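Local coordinates for protein Dot/Icm T4SS effector (Legionella pneumophila, PDB 6VVE) that acts as a Legionella effector kinase that is activated by the host metabolite inositol hexakisphosphate and binds ADP and manganese in its nucleotide site, at residues A[73-78]-A[83-88]; A[92-97]-A[205-210]; A[232-237]-A[258-263]; A[276-279]-A[283-286]. All blocks are in the same frame, centred on the assembly; numbering follows the deposited sequence.

Contact 1 (A[73-78]-A[83-88]); sequences YKELGK and TVYEKT. With ADP (adenosine-5'-diphosphate), chain C; IHP (inositol hexakisphosphate), chain B.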
# COMPACT_ATOMS: atom_id res chain seq x y z
N TYR A 73 20.49 3.14 -18.08
CA TYR A 73 20.10 3.62 -16.76
C TYR A 73 20.63 2.69 -15.68
O TYR A 73 20.80 1.48 -15.89
CB TYR A 73 18.58 3.73 -16.64
CG TYR A 73 17.96 4.83 -17.47
CD1 TYR A 73 18.14 6.16 -17.14
CD2 TYR A 73 17.19 4.53 -18.59
CE1 TYR A 73 17.58 7.17 -17.89
CE2 TYR A 73 16.62 5.54 -19.35
CZ TYR A 73 16.82 6.85 -18.99
OH TYR A 73 16.26 7.86 -19.74
N LYS A 74 20.91 3.25 -14.51
CA LYS A 74 21.34 2.44 -13.38
C LYS A 74 20.19 1.57 -12.88
O LYS A 74 19.04 2.03 -12.79
CB LYS A 74 21.87 3.32 -12.25
CG LYS A 74 22.47 2.53 -11.09
CD LYS A 74 22.80 3.45 -9.93
CE LYS A 74 22.45 2.80 -8.59
NZ LYS A 74 22.22 3.83 -7.53
N GLU A 75 20.49 0.32 -12.57
CA GLU A 75 19.49 -0.64 -12.13
C GLU A 75 19.38 -0.59 -10.61
O GLU A 75 20.36 -0.83 -9.90
CB GLU A 75 19.85 -2.05 -12.60
CG GLU A 75 19.51 -2.30 -14.06
CD GLU A 75 20.33 -3.43 -14.68
OE1 GLU A 75 21.29 -3.91 -14.04
OE2 GLU A 75 20.00 -3.84 -15.81
N LEU A 76 18.18 -0.27 -10.12
CA LEU A 76 17.95 -0.25 -8.68
C LEU A 76 17.60 -1.63 -8.14
O LEU A 76 17.87 -1.92 -6.97
CB LEU A 76 16.82 0.74 -8.35
CG LEU A 76 17.11 2.21 -8.64
CD1 LEU A 76 15.89 3.06 -8.33
CD2 LEU A 76 18.31 2.69 -7.85
N GLY A 77 17.01 -2.48 -8.97
CA GLY A 77 16.65 -3.82 -8.54
C GLY A 77 15.87 -4.53 -9.62
O GLY A 77 15.55 -3.97 -10.67
N LYS A 78 15.55 -5.79 -9.33
CA LYS A 78 14.83 -6.63 -10.27
C LYS A 78 14.07 -7.69 -9.50
O LYS A 78 14.59 -8.26 -8.54
CB LYS A 78 15.79 -7.28 -11.27
CG LYS A 78 15.11 -7.81 -12.53
CD LYS A 78 16.01 -8.81 -13.26
CE LYS A 78 15.42 -9.20 -14.62
NZ LYS A 78 13.99 -9.62 -14.53
N THR A 83 11.99 -4.94 -14.01
CA THR A 83 13.28 -4.37 -13.63
C THR A 83 13.06 -2.90 -13.31
O THR A 83 12.32 -2.21 -14.02
CB THR A 83 14.31 -4.51 -14.76
OG1 THR A 83 14.43 -5.89 -15.13
CG2 THR A 83 15.66 -3.98 -14.31
N VAL A 84 13.69 -2.43 -12.24
CA VAL A 84 13.50 -1.07 -11.74
C VAL A 84 14.78 -0.29 -11.95
O VAL A 84 15.86 -0.71 -11.50
CB VAL A 84 13.08 -1.06 -10.26
CG1 VAL A 84 12.89 0.37 -9.77
CG2 VAL A 84 11.82 -1.88 -10.06
N TYR A 85 14.67 0.85 -12.63
CA TYR A 85 15.81 1.70 -12.94
C TYR A 85 15.72 3.00 -12.15
O TYR A 85 14.67 3.36 -11.60
CB TYR A 85 15.88 2.01 -14.44
CG TYR A 85 15.95 0.79 -15.33
CD1 TYR A 85 17.15 0.12 -15.54
CD2 TYR A 85 14.82 0.31 -15.97
CE1 TYR A 85 17.22 -0.99 -16.35
CE2 TYR A 85 14.87 -0.81 -16.78
CZ TYR A 85 16.07 -1.45 -16.97
OH TYR A 85 16.14 -2.56 -17.78
N GLU A 86 16.84 3.72 -12.11
CA GLU A 86 16.91 5.05 -11.50
C GLU A 86 16.85 6.08 -12.62
O GLU A 86 17.85 6.35 -13.28
CB GLU A 86 18.17 5.20 -10.66
CG GLU A 86 18.28 6.56 -9.98
CD GLU A 86 19.56 6.72 -9.19
OE1 GLU A 86 20.14 5.70 -8.77
OE2 GLU A 86 20.00 7.88 -9.00
N LYS A 87 15.67 6.66 -12.83
CA LYS A 87 15.53 7.73 -13.82
C LYS A 87 16.23 8.99 -13.35
O LYS A 87 16.99 9.62 -14.10
CB LYS A 87 14.04 7.99 -14.09
CG LYS A 87 13.77 9.02 -15.18
CD LYS A 87 14.37 8.59 -16.51
CE LYS A 87 13.75 9.36 -17.67
NZ LYS A 87 14.28 10.74 -17.80
N THR A 88 15.96 9.40 -12.10
CA THR A 88 16.65 10.53 -11.48
C THR A 88 16.93 10.16 -10.03
O THR A 88 16.56 9.08 -9.56
CB THR A 88 15.83 11.82 -11.56
OG1 THR A 88 14.66 11.70 -10.74
CG2 THR A 88 15.41 12.10 -13.00
PB ADP C . 9.23 -7.48 -6.58
O1B ADP C . 8.77 -7.93 -5.21
O2B ADP C . 10.69 -7.75 -6.85
O3B ADP C . 8.30 -7.86 -7.72
PA ADP C . 9.73 -4.88 -7.62
O1A ADP C . 8.82 -3.68 -7.66
O2A ADP C . 9.99 -5.66 -8.88
O3A ADP C . 9.12 -5.86 -6.50
O5' ADP C . 11.13 -4.36 -7.04
C5' ADP C . 12.33 -5.11 -7.19
C4' ADP C . 13.46 -4.38 -6.51
O4' ADP C . 13.68 -3.08 -7.09
C3' ADP C . 13.23 -4.16 -5.00
O3' ADP C . 13.68 -5.21 -4.20
C2' ADP C . 14.00 -2.85 -4.73
O2' ADP C . 15.33 -3.14 -4.32
C1' ADP C . 14.01 -2.11 -6.09
N9 ADP C . 12.99 -1.05 -6.02
C8 ADP C . 11.69 -1.19 -6.37
N7 ADP C . 11.01 -0.03 -6.18
C5 ADP C . 11.89 0.87 -5.70
C6 ADP C . 11.84 2.29 -5.29
N6 ADP C . 10.68 2.97 -5.37
N1 ADP C . 12.98 2.87 -4.84
C2 ADP C . 14.14 2.19 -4.76
N3 ADP C . 14.26 0.90 -5.13
C4 ADP C . 13.19 0.20 -5.60
C1 IHP B . 11.19 13.77 -17.55
C2 IHP B . 11.83 14.30 -18.84
C3 IHP B . 11.08 13.80 -20.08
C4 IHP B . 9.60 14.19 -20.01
C5 IHP B . 8.95 13.55 -18.77
C6 IHP B . 9.67 13.96 -17.48
O11 IHP B . 11.74 14.47 -16.45
P1 IHP B . 12.77 13.69 -15.45
O21 IHP B . 12.43 14.01 -14.02
O31 IHP B . 12.70 12.20 -15.70
O41 IHP B . 14.20 14.16 -15.74
O12 IHP B . 13.16 13.84 -18.88
P2 IHP B . 14.37 14.94 -19.13
O22 IHP B . 13.82 16.33 -19.08
O32 IHP B . 15.41 14.77 -18.06
O42 IHP B . 14.98 14.68 -20.48
O13 IHP B . 11.17 12.41 -20.11
P3 IHP B . 11.52 11.63 -21.51
O23 IHP B . 12.00 12.62 -22.55
O33 IHP B . 12.62 10.60 -21.23
O43 IHP B . 10.30 10.90 -22.02
O14 IHP B . 8.94 13.75 -21.16
P4 IHP B . 8.00 14.84 -21.96
O24 IHP B . 8.83 15.99 -22.44
O34 IHP B . 6.95 15.37 -20.99
O44 IHP B . 7.33 14.17 -23.13
O15 IHP B . 7.62 13.97 -18.68
P5 IHP B . 6.43 12.87 -18.93
O25 IHP B . 5.24 13.55 -19.58
O35 IHP B . 6.91 11.76 -19.82
O45 IHP B . 6.02 12.29 -17.59
O16 IHP B . 9.18 13.16 -16.42
P6 IHP B . 8.27 13.85 -15.24
O26 IHP B . 8.81 13.47 -13.88
O36 IHP B . 8.29 15.35 -15.39
O46 IHP B . 6.84 13.35 -15.39
O HOH W 1 20.23 5.94 -14.19
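The contact forms the glycine-rich hairpin over the kinase nucleotide pocket, with residues 74-78 antiparallel to 83-86 and the two strand axes 143° apart. A classic beta bulge interrupts the pairing: Val-84 O accepts from Leu-76 N at 2.7 Å and from Gly-77 N at 3.3 Å, both donors arriving on one face of the carbonyl plane. The return bond, Val-84 N to Gly-77 O at 2.9 Å, is nearly straight (172° at the hydrogen). Beneath the bulge lies ADP, with Gly-77 CA 3.4 Å from the ribose O4' and the methyls of Val-84 against the ribose and C8 of the base. On the same sheet face as Val-84, Glu-86 extends with CG anti to the backbone N (chi1 -180°), which carries OE1 to Lys-74 NZ at 3.1 Å in a salt bridge; Leu-76 crosses the Glu-86 chain at about a right angle. On the opposite face from Val-84 and Glu-86, Glu-75 CG packs 3.5 Å from Tyr-85 CE1, the two side chains running in the same direction. Lys-87 lies alongside Tyr-73, and its NZ donates to O31 of inositol hexakisphosphate at 3.0 Å. The hairpin thus touches both ligands: apolar atoms and backbone line the nucleotide, whereas a lysine ammonium meets the phosphate, which would favour its charged form and could offer a structural link between activator and nucleotide site.

Contact 2 (A[92-97]-A[205-210]); sequences AMKVSR and DLDGGF. With ADP (adenosine-5'-diphosphate), chain C.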
# COMPACT_ATOMS: atom_id res chain seq x y z
N ALA A 92 12.06 6.61 -9.51
CA ALA A 92 12.32 5.27 -10.00
C ALA A 92 11.45 4.97 -11.22
O ALA A 92 10.42 5.62 -11.45
CB ALA A 92 12.06 4.23 -8.91
N MSE A 93 11.87 3.98 -12.00
CA MSE A 93 11.23 3.64 -13.26
C MSE A 93 11.23 2.12 -13.47
O MSE A 93 12.28 1.51 -13.63
CB MSE A 93 11.96 4.34 -14.41
CG MSE A 93 11.34 4.17 -15.79
SE MSE A 93 12.36 5.17 -17.07
CE MSE A 93 11.29 5.22 -18.63
N LYS A 94 10.04 1.53 -13.48
CA LYS A 94 9.88 0.08 -13.55
C LYS A 94 9.38 -0.33 -14.93
O LYS A 94 8.42 0.25 -15.45
CB LYS A 94 8.92 -0.41 -12.47
CG LYS A 94 8.72 -1.91 -12.43
CD LYS A 94 8.07 -2.34 -11.12
CE LYS A 94 7.74 -3.83 -11.12
NZ LYS A 94 7.16 -4.27 -9.81
N VAL A 95 10.02 -1.33 -15.51
CA VAL A 95 9.64 -1.90 -16.79
C VAL A 95 9.11 -3.30 -16.52
O VAL A 95 9.88 -4.21 -16.18
CB VAL A 95 10.81 -1.93 -17.78
CG1 VAL A 95 10.44 -2.72 -19.03
CG2 VAL A 95 11.24 -0.52 -18.14
N SER A 96 7.80 -3.48 -16.67
CA SER A 96 7.19 -4.77 -16.40
C SER A 96 7.31 -5.69 -17.62
O SER A 96 7.49 -5.24 -18.75
CB SER A 96 5.71 -4.61 -16.04
OG SER A 96 5.07 -5.86 -15.95
N ARG A 97 7.22 -6.99 -17.36
CA ARG A 97 7.32 -8.01 -18.39
C ARG A 97 5.99 -8.30 -19.08
O ARG A 97 5.94 -9.13 -19.99
CB ARG A 97 7.87 -9.31 -17.80
CG ARG A 97 9.36 -9.27 -17.48
CD ARG A 97 9.85 -10.57 -16.84
NE ARG A 97 9.53 -11.74 -17.66
CZ ARG A 97 8.59 -12.64 -17.36
NH1 ARG A 97 7.86 -12.51 -16.26
NH2 ARG A 97 8.38 -13.66 -18.17
N ASP A 205 6.26 -2.24 -4.69
CA ASP A 205 5.64 -3.28 -5.53
C ASP A 205 4.13 -3.08 -5.61
O ASP A 205 3.36 -4.04 -5.54
CB ASP A 205 5.97 -4.68 -5.00
CG ASP A 205 5.72 -5.76 -6.03
OD1 ASP A 205 5.64 -5.45 -7.24
OD2 ASP A 205 5.60 -6.94 -5.64
N LEU A 206 3.71 -1.81 -5.76
CA LEU A 206 2.30 -1.46 -5.87
C LEU A 206 1.93 -0.95 -7.26
O LEU A 206 0.96 -0.19 -7.40
CB LEU A 206 1.95 -0.41 -4.81
CG LEU A 206 1.95 -0.84 -3.35
CD1 LEU A 206 1.83 0.36 -2.43
CD2 LEU A 206 0.81 -1.82 -3.09
N ASP A 207 2.68 -1.35 -8.29
CA ASP A 207 2.44 -0.80 -9.62
C ASP A 207 1.12 -1.27 -10.22
O ASP A 207 0.70 -0.74 -11.25
CB ASP A 207 3.59 -1.16 -10.56
CG ASP A 207 3.95 -2.63 -10.52
OD1 ASP A 207 4.41 -3.11 -9.45
OD2 ASP A 207 3.77 -3.30 -11.55
N GLY A 208 0.46 -2.26 -9.62
CA GLY A 208 -0.90 -2.60 -9.98
C GLY A 208 -1.95 -1.96 -9.10
O GLY A 208 -3.14 -2.28 -9.26
N GLY A 209 -1.56 -1.08 -8.19
CA GLY A 209 -2.49 -0.55 -7.22
C GLY A 209 -2.81 -1.57 -6.14
O GLY A 209 -2.35 -2.72 -6.15
N PHE A 210 -3.63 -1.14 -5.19
CA PHE A 210 -4.06 -2.05 -4.14
C PHE A 210 -5.12 -3.01 -4.67
O PHE A 210 -5.83 -2.72 -5.64
CB PHE A 210 -4.62 -1.28 -2.94
CG PHE A 210 -3.62 -0.40 -2.27
CD1 PHE A 210 -2.56 -0.94 -1.58
CD2 PHE A 210 -3.76 0.98 -2.31
CE1 PHE A 210 -1.64 -0.11 -0.95
CE2 PHE A 210 -2.85 1.80 -1.69
CZ PHE A 210 -1.78 1.25 -1.01
PB ADP C . 9.23 -7.48 -6.58
O1B ADP C . 8.77 -7.93 -5.21
O2B ADP C . 10.69 -7.75 -6.85
O3B ADP C . 8.30 -7.86 -7.72
PA ADP C . 9.73 -4.88 -7.62
O1A ADP C . 8.82 -3.68 -7.66
O2A ADP C . 9.99 -5.66 -8.88
O3A ADP C . 9.12 -5.86 -6.50
O5' ADP C . 11.13 -4.36 -7.04
C5' ADP C . 12.33 -5.11 -7.19
C4' ADP C . 13.46 -4.38 -6.51
O4' ADP C . 13.68 -3.08 -7.09
C3' ADP C . 13.23 -4.16 -5.00
O3' ADP C . 13.68 -5.21 -4.20
C2' ADP C . 14.00 -2.85 -4.73
O2' ADP C . 15.33 -3.14 -4.32
C1' ADP C . 14.01 -2.11 -6.09
N9 ADP C . 12.99 -1.05 -6.02
C8 ADP C . 11.69 -1.19 -6.37
N7 ADP C . 11.01 -0.03 -6.18
C5 ADP C . 11.89 0.87 -5.70
C6 ADP C . 11.84 2.29 -5.29
N6 ADP C . 10.68 2.97 -5.37
N1 ADP C . 12.98 2.87 -4.84
C2 ADP C . 14.14 2.19 -4.76
N3 ADP C . 14.26 0.90 -5.13
C4 ADP C . 13.19 0.20 -5.60
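Lys-94 carries the whole contact, its ammonium set between Asp-205 and Asp-207 of the loop 205-210; Ala-92, earlier on the strand, turns its CB to the adenine of ADP, 4.0 Å from N6. The lysine CG stands anti to the backbone N (chi1 -178°) and the chain beyond stays extended, sending NZ to the loop and diphosphate. NZ donates to the alpha-phosphate oxygen O1A of ADP at 2.8 Å. It also forms salt bridges with Asp-207 OD1 at 3.0 Å and with Asp-205 OD1 at 3.2 Å. The ammonium approaches Asp-207 OD1 from above the carboxylate, 53° out of its plane, and the two side chains cross at about a right angle. The pattern is consistent with the strand lysine that grips the nucleotide phosphates, and Asp-205, in the sequence DLD, probably stands where the DFG aspartate of other kinases does, a position that binds metal in that family. Asp-205 OD2 lies 3.3 Å from O1B of the beta-phosphate, which is no hydrogen bond; the manganese ion about 3 Å from the Lys-94 side chain may offset the like charges. Asp-207 O accepts from Trp-133 NE1. Ser-96 OG accepts from Gly-98 N, just beyond the strand.

Contact 3 (A[232-237]-A[258-263]); sequences WLYVYN and KWYENN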
# COMPACT_ATOMS: atom_id res chain seq x y z
N TRP A 232 -2.50 -6.78 7.77
CA TRP A 232 -1.69 -6.06 8.74
C TRP A 232 -1.29 -6.95 9.91
O TRP A 232 -0.18 -6.84 10.44
CB TRP A 232 -2.47 -4.84 9.26
CG TRP A 232 -3.71 -5.24 9.99
CD1 TRP A 232 -4.93 -5.51 9.45
CD2 TRP A 232 -3.84 -5.44 11.40
NE1 TRP A 232 -5.82 -5.86 10.44
CE2 TRP A 232 -5.17 -5.83 11.65
CE3 TRP A 232 -2.96 -5.34 12.48
CZ2 TRP A 232 -5.65 -6.09 12.93
CZ3 TRP A 232 -3.44 -5.61 13.76
CH2 TRP A 232 -4.77 -5.98 13.97
N LEU A 233 -2.19 -7.84 10.33
CA LEU A 233 -1.91 -8.70 11.48
C LEU A 233 -0.84 -9.72 11.15
O LEU A 233 0.01 -10.03 12.00
CB LEU A 233 -3.19 -9.38 11.94
CG LEU A 233 -3.13 -10.26 13.18
CD1 LEU A 233 -2.86 -9.42 14.42
CD2 LEU A 233 -4.43 -11.05 13.34
N TYR A 234 -0.87 -10.27 9.92
CA TYR A 234 0.13 -11.27 9.54
C TYR A 234 1.53 -10.67 9.54
O TYR A 234 2.48 -11.29 10.02
CB TYR A 234 -0.18 -11.83 8.15
CG TYR A 234 -1.59 -12.32 7.93
CD1 TYR A 234 -2.42 -12.66 9.00
CD2 TYR A 234 -2.09 -12.48 6.64
CE1 TYR A 234 -3.71 -13.10 8.79
CE2 TYR A 234 -3.38 -12.94 6.42
CZ TYR A 234 -4.18 -13.24 7.50
OH TYR A 234 -5.46 -13.68 7.26
N VAL A 235 1.67 -9.45 9.00
CA VAL A 235 2.98 -8.80 8.96
C VAL A 235 3.51 -8.60 10.37
O VAL A 235 4.67 -8.94 10.68
CB VAL A 235 2.89 -7.47 8.19
CG1 VAL A 235 4.22 -6.75 8.23
CG2 VAL A 235 2.43 -7.70 6.76
N TYR A 236 2.68 -8.06 11.26
CA TYR A 236 3.15 -7.74 12.60
C TYR A 236 3.55 -9.01 13.37
O TYR A 236 4.60 -9.05 14.01
CB TYR A 236 2.09 -6.98 13.38
CG TYR A 236 2.63 -6.45 14.69
CD1 TYR A 236 3.35 -5.27 14.74
CD2 TYR A 236 2.41 -7.14 15.88
CE1 TYR A 236 3.85 -4.79 15.95
CE2 TYR A 236 2.89 -6.66 17.09
CZ TYR A 236 3.62 -5.49 17.11
OH TYR A 236 4.11 -5.01 18.30
N ASN A 237 2.70 -10.03 13.32
CA ASN A 237 2.97 -11.25 14.09
C ASN A 237 4.16 -12.02 13.53
O ASN A 237 4.87 -12.67 14.28
CB ASN A 237 1.73 -12.14 14.12
CG ASN A 237 0.76 -11.73 15.21
OD1 ASN A 237 0.71 -12.34 16.28
ND2 ASN A 237 -0.02 -10.69 14.94
N LYS A 258 -7.70 -21.87 12.55
CA LYS A 258 -8.87 -22.56 13.09
C LYS A 258 -10.06 -21.62 13.17
O LYS A 258 -11.20 -22.05 13.02
CB LYS A 258 -8.55 -23.13 14.47
CG LYS A 258 -9.54 -24.20 14.93
CD LYS A 258 -9.27 -24.61 16.37
CE LYS A 258 -10.01 -25.90 16.72
NZ LYS A 258 -11.43 -25.89 16.28
N TRP A 259 -9.81 -20.33 13.42
CA TRP A 259 -10.90 -19.36 13.48
C TRP A 259 -11.54 -19.18 12.11
O TRP A 259 -12.77 -19.21 11.97
CB TRP A 259 -10.38 -18.03 14.02
CG TRP A 259 -11.47 -17.08 14.43
CD1 TRP A 259 -12.08 -17.02 15.65
CD2 TRP A 259 -12.06 -16.05 13.63
NE1 TRP A 259 -13.02 -16.02 15.65
CE2 TRP A 259 -13.02 -15.40 14.43
CE3 TRP A 259 -11.86 -15.60 12.32
CZ2 TRP A 259 -13.81 -14.34 13.95
CZ3 TRP A 259 -12.63 -14.55 11.85
CH2 TRP A 259 -13.59 -13.93 12.67
N TYR A 260 -10.71 -18.98 11.07
CA TYR A 260 -11.24 -18.82 9.72
C TYR A 260 -12.08 -20.03 9.33
O TYR A 260 -13.18 -19.89 8.78
CB TYR A 260 -10.09 -18.63 8.72
CG TYR A 260 -9.30 -17.35 8.86
CD1 TYR A 260 -9.92 -16.17 9.27
CD2 TYR A 260 -7.96 -17.31 8.58
CE1 TYR A 260 -9.20 -15.00 9.41
CE2 TYR A 260 -7.22 -16.13 8.70
CZ TYR A 260 -7.85 -14.98 9.12
OH TYR A 260 -7.12 -13.82 9.24
N GLU A 261 -11.57 -21.23 9.60
CA GLU A 261 -12.28 -22.44 9.20
C GLU A 261 -13.65 -22.52 9.85
O GLU A 261 -14.58 -23.11 9.28
CB GLU A 261 -11.45 -23.68 9.55
CG GLU A 261 -10.12 -23.76 8.81
CD GLU A 261 -9.24 -24.89 9.32
OE1 GLU A 261 -9.73 -25.73 10.10
OE2 GLU A 261 -8.04 -24.92 8.94
N ASN A 262 -13.80 -21.95 11.05
CA ASN A 262 -15.04 -22.07 11.81
C ASN A 262 -15.84 -20.78 11.84
O ASN A 262 -16.95 -20.77 12.39
CB ASN A 262 -14.74 -22.53 13.24
CG ASN A 262 -14.26 -23.96 13.30
OD1 ASN A 262 -15.05 -24.90 13.27
ND2 ASN A 262 -12.94 -24.14 13.36
N ASN A 263 -15.33 -19.69 11.26
CA ASN A 263 -16.06 -18.42 11.12
C ASN A 263 -15.94 -18.00 9.65
O ASN A 263 -15.11 -17.16 9.30
CB ASN A 263 -15.51 -17.35 12.07
CG ASN A 263 -15.58 -17.78 13.53
OD1 ASN A 263 -16.53 -17.46 14.25
ND2 ASN A 263 -14.56 -18.51 13.98
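Tyr-260 meets Tyr-234 through a hydroxyl-to-hydroxyl bridge between two helices, 253-262 and 231-239, in the helical lobe, consistent with the C-lobe of the kinase fold. The backbones stand far apart, 13.6 Å between the CA atoms of these two tyrosines, so long side chains must span the interval. Along the second segment, Lys-258 O accepts a hydrogen bond from Asn-262 ND2, one turn further on. Trp-259 packs on Leu-268 and Thr-274, tying the helix to the following loop and to helix 272-280. Tyr-260 then reaches across, its CG anti to the carbonyl carbon (chi1 -67°), and comes from the direction opposite to Tyr-234. Its OH lies in the plane of the Tyr-234 ring, at the edge. Asp-230 OD2 is the stronger partner of Tyr-260 OH, which thus sits between the carboxylate and the Tyr-234 hydroxyl. Val-226 and Tyr-227 of helix 219-229 pack on Tyr-260 and Tyr-234 respectively. At the helix end, Asn-263 sends ND2 back to Trp-259 O at 2.8 Å and places that nitrogen 3.2 Å above the indole plane, offset toward the rim. The bridge itself is Tyr-234 OH donating to Tyr-260 OH at 2.6 Å.

Contact 4 (A[276-279]-A[283-286]); sequences LRFY and LISL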
# COMPACT_ATOMS: atom_id res chain seq x y z
N LEU A 276 -8.92 -9.03 20.87
CA LEU A 276 -8.60 -8.83 22.28
C LEU A 276 -8.53 -10.15 23.03
O LEU A 276 -7.67 -10.33 23.89
CB LEU A 276 -9.63 -7.90 22.92
CG LEU A 276 -9.12 -6.56 23.47
CD1 LEU A 276 -10.23 -5.87 24.25
CD2 LEU A 276 -7.88 -6.72 24.34
N ARG A 277 -9.45 -11.07 22.73
CA ARG A 277 -9.43 -12.38 23.38
C ARG A 277 -8.15 -13.13 23.05
O ARG A 277 -7.44 -13.61 23.95
CB ARG A 277 -10.66 -13.19 22.96
CG ARG A 277 -10.68 -14.64 23.43
CD ARG A 277 -10.62 -14.74 24.95
NE ARG A 277 -11.73 -14.03 25.58
CZ ARG A 277 -11.83 -13.83 26.89
NH1 ARG A 277 -10.90 -14.29 27.72
NH2 ARG A 277 -12.88 -13.17 27.38
N PHE A 278 -7.83 -13.26 21.76
CA PHE A 278 -6.60 -13.93 21.37
C PHE A 278 -5.37 -13.22 21.95
O PHE A 278 -4.42 -13.87 22.38
CB PHE A 278 -6.50 -14.00 19.85
CG PHE A 278 -7.41 -15.03 19.21
CD1 PHE A 278 -8.26 -15.81 19.99
CD2 PHE A 278 -7.43 -15.20 17.84
CE1 PHE A 278 -9.09 -16.75 19.40
CE2 PHE A 278 -8.26 -16.14 17.25
CZ PHE A 278 -9.08 -16.91 18.02
N TYR A 279 -5.38 -11.88 21.95
CA TYR A 279 -4.26 -11.14 22.53
C TYR A 279 -4.16 -11.41 24.03
O TYR A 279 -3.06 -11.62 24.56
CB TYR A 279 -4.43 -9.65 22.26
CG TYR A 279 -3.34 -8.78 22.86
CD1 TYR A 279 -2.07 -8.76 22.31
CD2 TYR A 279 -3.59 -8.00 23.99
CE1 TYR A 279 -1.07 -7.97 22.85
CE2 TYR A 279 -2.60 -7.21 24.53
CZ TYR A 279 -1.34 -7.20 23.96
OH TYR A 279 -0.36 -6.42 24.51
N LEU A 283 -2.10 -15.56 22.26
CA LEU A 283 -2.11 -16.27 20.99
C LEU A 283 -1.60 -15.42 19.83
O LEU A 283 -1.00 -15.97 18.90
CB LEU A 283 -3.52 -16.75 20.66
CG LEU A 283 -4.20 -17.64 21.72
CD1 LEU A 283 -5.55 -18.11 21.19
CD2 LEU A 283 -3.32 -18.81 22.09
N ILE A 284 -1.83 -14.12 19.87
CA ILE A 284 -1.41 -13.21 18.82
C ILE A 284 -0.75 -11.99 19.47
O ILE A 284 -0.93 -11.71 20.65
CB ILE A 284 -2.57 -12.76 17.91
CG1 ILE A 284 -3.61 -11.98 18.72
CG2 ILE A 284 -3.22 -13.95 17.25
CD1 ILE A 284 -4.69 -11.32 17.87
N SER A 285 0.01 -11.27 18.66
CA SER A 285 0.59 -10.00 19.04
C SER A 285 -0.19 -8.86 18.39
O SER A 285 -0.88 -9.05 17.39
CB SER A 285 2.07 -9.92 18.62
OG SER A 285 2.81 -10.95 19.25
N LEU A 286 -0.07 -7.68 18.98
CA LEU A 286 -0.72 -6.49 18.46
C LEU A 286 0.24 -5.31 18.61
O LEU A 286 0.99 -5.26 19.59
CB LEU A 286 -2.03 -6.18 19.20
CG LEU A 286 -3.15 -7.21 19.10
CD1 LEU A 286 -4.29 -6.82 20.03
CD2 LEU A 286 -3.64 -7.33 17.67
O HOH W 2 -0.09 -11.53 23.11
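Ile-284 sits at the apolar centre, with its CG1 3.7 Å from Phe-278 CB and its CD1 against the same atom. CG1 lies between the backbone N and the carbonyl carbon (chi1 62°), a setting that turns the branch onto the end of the helix, where it also touches Tyr-279 N. On one side of this isoleucine, Leu-283 CD1 approaches the Phe-278 ring obliquely, 3.8 Å from CD1 of the phenylalanine. On the other, Leu-286 lays CD1 against the root of the Tyr-279 side chain, 3.6 Å from CG and equally close to CB, and its CG comes 3.7 Å from Tyr-279 CD1. Tyr-279 has its own CG anti to the backbone N (chi1 178°), which brings the ring beside Leu-286 and the Ile-284 carbonyl, obliquely to both. These contacts join the C-terminal part of helix 272-280 to the connection that precedes helix 288-299: the chain leaves the helix and folds back against its last turn. Around them Leu-286 packs on Trp-232 and Leu-233 of helix 231-239, Ile-284 on Ile-256 and Leu-283 on Pro-255 of helix 253-262. At the polar edge, Leu-283 N donates to Phe-278 O at 2.9 Å, 159° at the hydrogen. A water donates to Ile-284 O at 2.6 Å and makes a weak, longer bond to Tyr-279 O. Ser-285 turns away from the helix: its OG bonds to Tyr-240 O and its N to Asn-237 OD1.

Overall arrangement
The four contacts fall into two pairs, contact 1 lying across the chain's centre from contacts 3 and 4. Contacts 1 and 2 share one antiparallel sheet, with neighbouring strands 82-88 and 91-96 joined by backbone bonds such as Tyr-85 N to Met-93 O, and both touch ADP. Only contact 1 is a surface contact; contacts 2, 3 and 4 are all partly buried. Contacts 3 and 4, centres 10 Å apart, touch where Tyr-236 packs on Leu-286 in the helical region, about 36 and 41 Å from contact 1 between centres. Their chemistry differs accordingly: charge and phosphate dominate contact 2, backbone pairing contact 1, a lone hydroxyl bridge contact 3, and apolar packing contact 4.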